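Side-chain contact in glucokinase (Enterococcus faecalis, PDB 2QM1), which probably phosphorylates glucose with ATP, and is a ROK-family protein that binds a zinc ion: residues B[121-126]-B[316-321]. Sequence-based numbering, arbitrary orientation.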
ATOM      1  N   ALA B 121     -12.455  -6.953  -9.847  1.00 39.63           N
ATOM      2  CA  ALA B 121     -12.782  -8.079  -8.976  1.00 40.30           C
ATOM      3  C   ALA B 121     -12.736  -7.708  -7.480  1.00 40.17           C
ATOM      4  O   ALA B 121     -13.631  -8.048  -6.718  1.00 41.16           O
ATOM      5  CB  ALA B 121     -11.871  -9.285  -9.293  1.00 40.32           C
ATOM      6  N   ALA B 122     -11.714  -6.949  -7.096  1.00 39.12           N
ATOM      7  CA  ALA B 122     -11.605  -6.362  -5.787  1.00 38.62           C
ATOM      8  C   ALA B 122     -12.827  -5.531  -5.436  1.00 38.84           C
ATOM      9  O   ALA B 122     -13.339  -5.636  -4.325  1.00 39.96           O
ATOM     10  CB  ALA B 122     -10.288  -5.489  -5.697  1.00 37.86           C
ATOM     11  N   LEU B 123     -13.288  -4.685  -6.363  1.00 37.41           N
ATOM     12  CA  LEU B 123     -14.463  -3.868  -6.117  1.00 36.16           C
ATOM     13  C   LEU B 123     -15.689  -4.760  -5.918  1.00 36.93           C
ATOM     14  O   LEU B 123     -16.603  -4.425  -5.170  1.00 36.69           O
ATOM     15  CB  LEU B 123     -14.768  -2.964  -7.336  1.00 34.79           C
ATOM     16  CG  LEU B 123     -13.834  -1.806  -7.678  1.00 35.16           C
ATOM     17  CD1 LEU B 123     -14.179  -1.107  -9.024  1.00 31.94           C
ATOM     18  CD2 LEU B 123     -13.809  -0.804  -6.553  1.00 33.96           C
ATOM     19  N   GLY B 124     -15.751  -5.846  -6.694  1.00 38.14           N
ATOM     20  CA  GLY B 124     -16.880  -6.795  -6.618  1.00 38.03           C
ATOM     21  C   GLY B 124     -16.904  -7.468  -5.245  1.00 38.90           C
ATOM     22  O   GLY B 124     -17.975  -7.612  -4.613  1.00 37.93           O
ATOM     23  N   GLU B 125     -15.743  -7.928  -4.786  1.00 38.26           N
ATOM     24  CA  GLU B 125     -15.724  -8.582  -3.451  1.00 39.62           C
ATOM     25  C   GLU B 125     -15.974  -7.568  -2.329  1.00 40.98           C
ATOM     26  O   GLU B 125     -16.701  -7.823  -1.388  1.00 42.26           O
ATOM     27  CB  GLU B 125     -14.440  -9.416  -3.233  1.00 38.58           C
ATOM     28  CG  GLU B 125     -14.428 -10.647  -4.133  1.00 39.40           C
ATOM     29  CD  GLU B 125     -15.243 -11.820  -3.565  1.00 40.44           C
ATOM     30  OE1 GLU B 125     -15.703 -11.744  -2.379  1.00 37.38           O
ATOM     31  OE2 GLU B 125     -15.379 -12.817  -4.294  1.00 41.17           O
ATOM     32  N   ARG B 126     -15.458  -6.364  -2.472  1.00 43.14           N
ATOM     33  CA  ARG B 126     -15.837  -5.342  -1.491  1.00 44.46           C
ATOM     34  C   ARG B 126     -17.364  -5.067  -1.435  1.00 44.22           C
ATOM     35  O   ARG B 126     -17.937  -4.965  -0.352  1.00 45.36           O
ATOM     36  CB  ARG B 126     -15.036  -4.074  -1.733  1.00 44.30           C
ATOM     37  CG  ARG B 126     -15.400  -2.950  -0.809  1.00 43.08           C
ATOM     38  CD  ARG B 126     -14.530  -1.777  -1.113  1.00 41.85           C
ATOM     39  NE  ARG B 126     -14.977  -0.603  -0.397  1.00 45.14           N
ATOM     40  CZ  ARG B 126     -15.441   0.473  -1.020  1.00 51.86           C
ATOM     41  NH1 ARG B 126     -15.495   0.529  -2.371  1.00 51.54           N
ATOM     42  NH2 ARG B 126     -15.831   1.498  -0.305  1.00 54.07           N
ATOM     43  N   ALA B 316     -19.320  -3.830 -13.247  1.00 40.63           N
ATOM     44  CA  ALA B 316     -20.582  -3.174 -13.138  1.00 40.22           C
ATOM     45  C   ALA B 316     -20.562  -1.981 -12.176  1.00 41.48           C
ATOM     46  O   ALA B 316     -21.115  -0.937 -12.521  1.00 40.39           O
ATOM     47  CB  ALA B 316     -21.666  -4.159 -12.743  1.00 41.63           C
ATOM     48  N   SER B 317     -19.970  -2.138 -10.978  1.00 40.81           N
ATOM     49  CA  SER B 317     -19.940  -1.034  -9.980  1.00 41.65           C
ATOM     50  C   SER B 317     -19.279   0.269 -10.484  1.00 40.51           C
ATOM     51  O   SER B 317     -19.638   1.349 -10.061  1.00 41.12           O
ATOM     52  CB  SER B 317     -19.264  -1.461  -8.668  1.00 41.14           C
ATOM     53  OG  SER B 317     -17.885  -1.630  -8.892  1.00 41.63           O
ATOM     54  N   LEU B 318     -18.306   0.164 -11.366  1.00 40.58           N
ATOM     55  CA  LEU B 318     -17.722   1.356 -11.970  1.00 40.34           C
ATOM     56  C   LEU B 318     -18.792   2.151 -12.709  1.00 40.84           C
ATOM     57  O   LEU B 318     -18.657   3.332 -12.886  1.00 41.53           O
ATOM     58  CB  LEU B 318     -16.667   0.949 -12.997  1.00 40.73           C
ATOM     59  CG  LEU B 318     -15.356   0.258 -12.647  1.00 41.86           C
ATOM     60  CD1 LEU B 318     -14.645  -0.217 -13.954  1.00 42.01           C
ATOM     61  CD2 LEU B 318     -14.503   1.256 -11.862  1.00 41.25           C
ATOM     62  N   ALA B 319     -19.848   1.498 -13.171  1.00 40.71           N
ATOM     63  CA  ALA B 319     -20.873   2.213 -13.928  1.00 40.70           C
ATOM     64  C   ALA B 319     -21.684   3.163 -13.039  1.00 41.53           C
ATOM     65  O   ALA B 319     -22.300   4.115 -13.535  1.00 41.13           O
ATOM     66  CB  ALA B 319     -21.759   1.259 -14.613  1.00 40.45           C
ATOM     67  N   LEU B 320     -21.660   2.912 -11.723  1.00 41.34           N
ATOM     68  CA  LEU B 320     -22.445   3.733 -10.800  1.00 41.80           C
ATOM     69  C   LEU B 320     -22.025   5.201 -10.705  1.00 41.42           C
ATOM     70  O   LEU B 320     -22.810   6.061 -10.237  1.00 40.30           O
ATOM     71  CB  LEU B 320     -22.451   3.106  -9.422  1.00 41.28           C
ATOM     72  CG  LEU B 320     -23.245   1.788  -9.314  1.00 45.06           C
ATOM     73  CD1 LEU B 320     -22.802   1.069  -8.040  1.00 47.43           C
ATOM     74  CD2 LEU B 320     -24.745   2.051  -9.260  1.00 44.93           C
ATOM     75  N   GLN B 321     -20.810   5.498 -11.151  1.00 41.09           N
ATOM     76  CA  GLN B 321     -20.351   6.886 -11.172  1.00 41.85           C
ATOM     77  C   GLN B 321     -21.170   7.743 -12.105  1.00 42.76           C
ATOM     78  O   GLN B 321     -21.158   8.970 -11.969  1.00 43.37           O
ATOM     79  CB  GLN B 321     -18.878   6.962 -11.585  1.00 42.15           C
ATOM     80  CG  GLN B 321     -18.605   6.259 -12.869  1.00 43.26           C
ATOM     81  CD  GLN B 321     -17.183   6.368 -13.316  1.00 43.40           C
ATOM     82  OE1 GLN B 321     -16.464   5.373 -13.388  1.00 47.22           O
ATOM     83  NE2 GLN B 321     -16.769   7.571 -13.634  1.00 42.20           N
TER
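S317 OG, hydrogen-bonded to the carbonyl O of G314 one turn back in its own helix, is the polar atom that meets L123. It lies 3.7 Å from L123 CB and the same distance from L123 CD1; both carbons of the leucine press on the same side of the hydroxyl. With OG between the backbone N and the carbonyl carbon (chi1 70°), the hydroxyl both reaches back to G314 and sits against L123. The remaining touch is apolar: L123 CD1 meets the branched end of L318, CD2 at 3.7 Å and CG at 4.0 Å, the two side chains crossing at about a right angle. No hydrogen bond links the segments, and the nearest CA atoms across the contact, those of L123 and S317, are 7.3 Å apart, so the side chains alone make this small contact. L123 extends from helix 117-128, which follows the magnesium ligand N116 and contains another, N119. Around it, S317 also packs on W127 and L318 on V120, both of helix 117-128, while L318 rests on A113 and D115 of strand 112-116. Within the actin-like ATPase (ASKHA) fold of the ROK family, helix 310-318 thus packs on strand 112-116 and the helix that follows it.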